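Local coordinates for 4'-phospho-dehydrooxetanocin synthase (Bacillus megaterium, PDB 5UL3), which catalyses the oxidative ring contraction of dAMP to an oxetane aldehyde in oxetanocin A biosynthesis, using cobalamin, a [4Fe-4S] cluster and S-adenosylmethionine, at residues L483-K487 and V645-D651; L490-E494 and H638-K642. One frame throughout, in Å; residues are numbered along the deposited sequence.

Interaction 1 (L483-K487 and V645-D651); sequences LDNLK and VYNLSPD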
loop_
_atom_site.group_PDB
_atom_site.type_symbol
_atom_site.label_atom_id
_atom_site.label_comp_id
_atom_site.label_asym_id
_atom_site.label_seq_id
_atom_site.Cartn_x
_atom_site.Cartn_y
_atom_site.Cartn_z
ATOM N N LEU A 483 -15.573 -8.345 -28.994
ATOM C CA LEU A 483 -15.867 -9.114 -27.792
ATOM C C LEU A 483 -14.891 -10.261 -27.540
ATOM O O LEU A 483 -14.993 -10.914 -26.492
ATOM C CB LEU A 483 -17.298 -9.667 -27.867
ATOM C CG LEU A 483 -18.429 -8.636 -27.930
ATOM C CD1 LEU A 483 -19.777 -9.299 -28.231
ATOM C CD2 LEU A 483 -18.516 -7.833 -26.635
ATOM N N ASP A 484 -13.946 -10.517 -28.454
ATOM C CA ASP A 484 -13.078 -11.692 -28.339
ATOM C C ASP A 484 -12.318 -11.711 -27.013
ATOM O O ASP A 484 -12.207 -12.758 -26.367
ATOM C CB ASP A 484 -12.075 -11.742 -29.496
ATOM C CG ASP A 484 -12.692 -12.227 -30.792
ATOM O OD1 ASP A 484 -13.883 -12.598 -30.787
ATOM O OD2 ASP A 484 -11.969 -12.236 -31.814
ATOM N N ASN A 485 -11.737 -10.573 -26.621
ATOM C CA ASN A 485 -10.956 -10.548 -25.380
ATOM C C ASN A 485 -11.832 -10.810 -24.156
ATOM O O ASN A 485 -11.359 -11.414 -23.183
ATOM C CB ASN A 485 -10.243 -9.208 -25.202
ATOM C CG ASN A 485 -9.134 -8.972 -26.224
ATOM O OD1 ASN A 485 -8.571 -7.895 -26.269
ATOM N ND2 ASN A 485 -8.842 -9.965 -27.055
ATOM N N LEU A 486 -13.093 -10.370 -24.177
ATOM C CA LEU A 486 -13.977 -10.677 -23.050
ATOM C C LEU A 486 -14.270 -12.166 -22.986
ATOM O O LEU A 486 -14.258 -12.758 -21.903
ATOM C CB LEU A 486 -15.281 -9.877 -23.137
ATOM C CG LEU A 486 -15.190 -8.342 -23.155
ATOM C CD1 LEU A 486 -16.576 -7.735 -23.308
ATOM C CD2 LEU A 486 -14.462 -7.771 -21.909
ATOM N N LYS A 487 -14.540 -12.795 -24.133
ATOM C CA LYS A 487 -14.756 -14.236 -24.138
ATOM C C LYS A 487 -13.528 -14.974 -23.630
ATOM O O LYS A 487 -13.651 -15.941 -22.869
ATOM C CB LYS A 487 -15.118 -14.711 -25.547
ATOM C CG LYS A 487 -16.415 -14.123 -26.055
ATOM C CD LYS A 487 -16.831 -14.774 -27.388
ATOM C CE LYS A 487 -18.212 -14.309 -27.826
ATOM N NZ LYS A 487 -18.665 -14.974 -29.097
ATOM N N VAL A 645 -22.611 -11.040 -22.974
ATOM C CA VAL A 645 -21.838 -11.350 -24.176
ATOM C C VAL A 645 -22.568 -12.392 -25.018
ATOM O O VAL A 645 -22.548 -12.342 -26.257
ATOM C CB VAL A 645 -20.417 -11.814 -23.798
ATOM C CG1 VAL A 645 -19.648 -12.343 -25.033
ATOM C CG2 VAL A 645 -19.640 -10.673 -23.156
ATOM N N TYR A 646 -23.227 -13.349 -24.361
ATOM C CA TYR A 646 -24.010 -14.344 -25.086
ATOM C C TYR A 646 -25.124 -13.693 -25.892
ATOM O O TYR A 646 -25.386 -14.086 -27.034
ATOM C CB TYR A 646 -24.608 -15.363 -24.122
ATOM C CG TYR A 646 -25.382 -16.442 -24.840
ATOM C CD1 TYR A 646 -24.725 -17.532 -25.403
ATOM C CD2 TYR A 646 -26.765 -16.367 -24.972
ATOM C CE1 TYR A 646 -25.425 -18.522 -26.070
ATOM C CE2 TYR A 646 -27.474 -17.353 -25.639
ATOM C CZ TYR A 646 -26.797 -18.426 -26.183
ATOM O OH TYR A 646 -27.495 -19.407 -26.849
ATOM N N ASN A 647 -25.800 -12.705 -25.303
ATOM C CA ASN A 647 -26.916 -12.062 -25.980
ATOM C C ASN A 647 -26.452 -11.163 -27.112
ATOM O O ASN A 647 -27.269 -10.773 -27.954
ATOM C CB ASN A 647 -27.748 -11.275 -24.975
ATOM C CG ASN A 647 -28.792 -12.143 -24.280
ATOM O OD1 ASN A 647 -29.812 -12.490 -24.874
ATOM N ND2 ASN A 647 -28.539 -12.500 -23.020
ATOM N N LEU A 648 -25.164 -10.832 -27.153
ATOM C CA LEU A 648 -24.589 -10.094 -28.266
ATOM C C LEU A 648 -23.938 -11.001 -29.293
ATOM O O LEU A 648 -23.917 -10.662 -30.478
ATOM C CB LEU A 648 -23.538 -9.096 -27.766
ATOM C CG LEU A 648 -23.956 -8.011 -26.778
ATOM C CD1 LEU A 648 -22.709 -7.330 -26.219
ATOM C CD2 LEU A 648 -24.848 -7.002 -27.448
ATOM N N SER A 649 -23.419 -12.145 -28.860
ATOM C CA SER A 649 -22.603 -13.007 -29.711
ATOM C C SER A 649 -22.724 -14.427 -29.182
ATOM O O SER A 649 -21.817 -14.952 -28.529
ATOM C CB SER A 649 -21.147 -12.536 -29.733
ATOM O OG SER A 649 -20.315 -13.404 -30.481
ATOM N N PRO A 650 -23.851 -15.086 -29.442
ATOM C CA PRO A 650 -24.049 -16.433 -28.899
ATOM C C PRO A 650 -23.122 -17.452 -29.544
ATOM O O PRO A 650 -22.689 -17.305 -30.692
ATOM C CB PRO A 650 -25.520 -16.734 -29.215
ATOM C CG PRO A 650 -25.856 -15.840 -30.364
ATOM C CD PRO A 650 -25.024 -14.599 -30.190
ATOM N N ASP A 651 -22.785 -18.474 -28.759
ATOM C CA ASP A 651 -22.125 -19.677 -29.240
ATOM C C ASP A 651 -22.641 -20.836 -28.404
ATOM O O ASP A 651 -23.197 -20.637 -27.321
ATOM C CB ASP A 651 -20.592 -19.581 -29.167
ATOM C CG ASP A 651 -20.083 -19.327 -27.759
ATOM O OD1 ASP A 651 -20.013 -20.285 -26.959
ATOM O OD2 ASP A 651 -19.741 -18.164 -27.456
#

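Interaction 2 (L490-E494 and H638-K642); sequences LDFLE and HFLLK. With EDO (1,2-ethanediol), chain H.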
loop_
_atom_site.group_PDB
_atom_site.type_symbol
_atom_site.label_atom_id
_atom_site.label_comp_id
_atom_site.label_asym_id
_atom_site.label_seq_id
_atom_site.Cartn_x
_atom_site.Cartn_y
_atom_site.Cartn_z
ATOM N N LEU A 490 -13.434 -14.516 -19.821
ATOM C CA LEU A 490 -14.427 -15.339 -19.141
ATOM C C LEU A 490 -14.001 -16.800 -19.101
ATOM O O LEU A 490 -14.140 -17.465 -18.060
ATOM C CB LEU A 490 -15.780 -15.190 -19.836
ATOM C CG LEU A 490 -16.459 -13.821 -19.767
ATOM C CD1 LEU A 490 -17.613 -13.769 -20.772
ATOM C CD2 LEU A 490 -16.968 -13.548 -18.339
ATOM N N ASP A 491 -13.488 -17.320 -20.227
ATOM C CA ASP A 491 -12.950 -18.680 -20.263
ATOM C C ASP A 491 -11.848 -18.868 -19.224
ATOM O O ASP A 491 -11.858 -19.840 -18.459
ATOM C CB ASP A 491 -12.403 -18.995 -21.659
ATOM C CG ASP A 491 -13.495 -19.229 -22.686
ATOM O OD1 ASP A 491 -14.676 -19.347 -22.293
ATOM O OD2 ASP A 491 -13.159 -19.299 -23.891
ATOM N N PHE A 492 -10.867 -17.960 -19.210
ATOM C CA PHE A 492 -9.804 -17.997 -18.209
ATOM C C PHE A 492 -10.365 -18.044 -16.788
ATOM O O PHE A 492 -9.950 -18.875 -15.970
ATOM C CB PHE A 492 -8.896 -16.774 -18.378
ATOM C CG PHE A 492 -7.859 -16.608 -17.284
ATOM C CD1 PHE A 492 -6.615 -17.225 -17.380
ATOM C CD2 PHE A 492 -8.119 -15.813 -16.182
ATOM C CE1 PHE A 492 -5.648 -17.056 -16.390
ATOM C CE2 PHE A 492 -7.154 -15.649 -15.182
ATOM C CZ PHE A 492 -5.918 -16.273 -15.294
ATOM N N LEU A 493 -11.293 -17.135 -16.478
ATOM C CA LEU A 493 -11.841 -17.010 -15.133
ATOM C C LEU A 493 -12.664 -18.222 -14.711
ATOM O O LEU A 493 -12.804 -18.468 -13.509
ATOM C CB LEU A 493 -12.693 -15.746 -15.042
ATOM C CG LEU A 493 -11.880 -14.455 -15.153
ATOM C CD1 LEU A 493 -12.810 -13.338 -15.472
ATOM C CD2 LEU A 493 -11.141 -14.175 -13.831
ATOM N N GLU A 494 -13.212 -18.970 -15.659
ATOM C CA GLU A 494 -13.973 -20.179 -15.373
ATOM C C GLU A 494 -13.101 -21.425 -15.249
ATOM O O GLU A 494 -13.625 -22.495 -14.929
ATOM C CB GLU A 494 -15.043 -20.388 -16.455
ATOM C CG GLU A 494 -16.176 -19.394 -16.349
ATOM C CD GLU A 494 -17.026 -19.295 -17.600
ATOM O OE1 GLU A 494 -17.169 -20.319 -18.307
ATOM O OE2 GLU A 494 -17.539 -18.183 -17.877
ATOM N N HIS A 638 -20.342 -12.838 -12.080
ATOM C CA HIS A 638 -19.524 -13.350 -13.175
ATOM C C HIS A 638 -20.392 -13.727 -14.369
ATOM O O HIS A 638 -20.099 -13.361 -15.516
ATOM C CB HIS A 638 -18.706 -14.564 -12.741
ATOM C CG HIS A 638 -18.032 -15.242 -13.894
ATOM N ND1 HIS A 638 -16.834 -14.798 -14.411
ATOM C CD2 HIS A 638 -18.421 -16.278 -14.676
ATOM C CE1 HIS A 638 -16.500 -15.550 -15.449
ATOM N NE2 HIS A 638 -17.448 -16.453 -15.632
ATOM N N PHE A 639 -21.457 -14.477 -14.125
ATOM C CA PHE A 639 -22.217 -14.971 -15.259
ATOM C C PHE A 639 -23.148 -13.922 -15.838
ATOM O O PHE A 639 -23.661 -14.119 -16.946
ATOM C CB PHE A 639 -22.957 -16.247 -14.869
ATOM C CG PHE A 639 -22.050 -17.430 -14.761
ATOM C CD1 PHE A 639 -21.462 -17.966 -15.898
ATOM C CD2 PHE A 639 -21.739 -17.978 -13.531
ATOM C CE1 PHE A 639 -20.589 -19.053 -15.810
ATOM C CE2 PHE A 639 -20.864 -19.051 -13.434
ATOM C CZ PHE A 639 -20.289 -19.592 -14.569
ATOM N N LEU A 640 -23.337 -12.798 -15.145
ATOM C CA LEU A 640 -23.967 -11.645 -15.773
ATOM C C LEU A 640 -23.236 -11.255 -17.050
ATOM O O LEU A 640 -23.854 -11.087 -18.109
ATOM C CB LEU A 640 -23.992 -10.459 -14.817
ATOM C CG LEU A 640 -24.232 -9.125 -15.524
ATOM C CD1 LEU A 640 -25.714 -8.985 -16.005
ATOM C CD2 LEU A 640 -23.822 -7.955 -14.642
ATOM N N LEU A 641 -21.911 -11.086 -16.964
ATOM C CA LEU A 641 -21.159 -10.691 -18.148
ATOM C C LEU A 641 -21.194 -11.776 -19.219
ATOM O O LEU A 641 -21.286 -11.472 -20.416
ATOM C CB LEU A 641 -19.716 -10.348 -17.781
ATOM C CG LEU A 641 -18.900 -9.834 -18.960
ATOM C CD1 LEU A 641 -19.654 -8.708 -19.651
ATOM C CD2 LEU A 641 -17.532 -9.352 -18.467
ATOM N N LYS A 642 -21.117 -13.047 -18.817
ATOM C CA LYS A 642 -21.223 -14.115 -19.802
ATOM C C LYS A 642 -22.583 -14.072 -20.490
ATOM O O LYS A 642 -22.681 -14.271 -21.708
ATOM C CB LYS A 642 -20.982 -15.472 -19.140
ATOM C CG LYS A 642 -20.774 -16.607 -20.123
ATOM C CD LYS A 642 -20.441 -17.903 -19.405
ATOM C CE LYS A 642 -19.721 -18.893 -20.322
ATOM N NZ LYS A 642 -18.296 -18.538 -20.689
HETATM C C1 EDO H . -15.344 -11.653 -13.699
HETATM O O1 EDO H . -15.259 -13.010 -13.247
HETATM C C2 EDO H . -14.086 -10.933 -13.207
HETATM O O2 EDO H . -14.090 -9.609 -13.728
HETATM O O HOH W 1 -16.216 -17.423 -23.048
#

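Interaction 1 (L483-K487 and V645-D651)
Lys487 of helix 484-493 reaches Ser649 in the turn after helix 620-648. Its CB leaves the backbone toward that turn, and CG is anti to the carbonyl carbon (chi1 -63°). From CG on the chain is fully extended. Along the way it runs over one methyl of Val645: Lys487 CG lies 3.8 Å from Val645 CG1, and Lys487 CE lies 3.7 Å from the same methyl. The tip then enters the turn. Lys487 NZ gives a hydrogen bond to Ser649 OG at 2.7 Å and another to Ser649 O at 3.2 Å. The second meets the carbonyl from a tilted direction, 33° out of its plane. Asp651 OD2 adds a long salt bridge, 3.7 Å from Lys487 NZ. The other oxygen of Asp651, OD1, is bonded to Ser654 N and caps helix 652-664. Beside the lysine, Leu483 CD1 packs against Leu648 CB at 3.8 Å and against Ser649 CB at the same distance. Leu593 of helix 588-617 touches both Leu483 and Leu486. The contact ties the start of helix 484-493, in the radical SAM core range, to the tight link between helices 620-648 and 652-664, probably of the C-terminal helix bundle, where Asp651 is the N-cap of the second.

Interaction 2 (L490-E494 and H638-K642)
A His-carboxylate hydrogen bond, His638 to Glu494, joins the C-terminal end of helix 484-493 to helix 620-648 in a largely buried contact. His638 NE2 donates to Glu494 OE2 at 2.8 Å, and the bond is nearly straight, with an N-H...acceptor angle of 170°. The oxygen lies close to the plane of the imidazole and receives the bond on its anti lone pair. The carboxylate and the ring stand almost perpendicular, with planes 85° apart. Lys642 NZ approaches the same oxygen from the syn side, 2.9 Å from Glu494 OE2. This is a salt bridge, and a weaker hydrogen bond goes to Glu494 OE1. Two donors thus grip OE2 and fix the carboxylate. The lysine chain bends at its last torsion (chi4 71°), which turns NZ onto the carboxylate. The positive charge would probably favour the ionised form of Glu494. Asp491 lies farther off, but a water bonded to its OD1 also makes a weak bond to Lys642 NZ.

Helix 484-493, in the radical SAM core range, here meets helix 620-648, probably part of the C-terminal helix bundle. Leu490 packs into the joint with both methyls. Leu490 CD2 comes 3.5 Å from His638 CE1, and Leu490 CD1 lies 3.8 Å from Lys642 CA. At the other ring nitrogen, His638 ND1 shares a hydrogen bond of 2.7 Å with O1 of an ethanediol, probably from the crystallisation liquor. In this crystal both ring nitrogens have a partner; the bond to Glu494 and the stack with Tyr534 would help hold the ring's rotation. The ethanediol is also bonded to Leu541 N. Phe639 lies with one face under His638 CD2. Ile657 of helix 652-664 touches Glu494, Phe639 and Lys642.

Both interactions hold helix 484-493 against helix 620-648, and their centres are 10 Å apart. Interaction 1 joins the start of the first helix to the end of the second. Interaction 2 joins the end of the first to an earlier part of the second, so the two helices run in roughly opposite directions. Interaction 1 is only partly buried and interaction 2 is buried. Each uses a lysine, but from different helices. In 483-487 with 645-651 the lysine binds mainly neutral oxygens and has a long salt bridge. In 490-494 with 638-642 it meets a carboxylate that a histidine also holds.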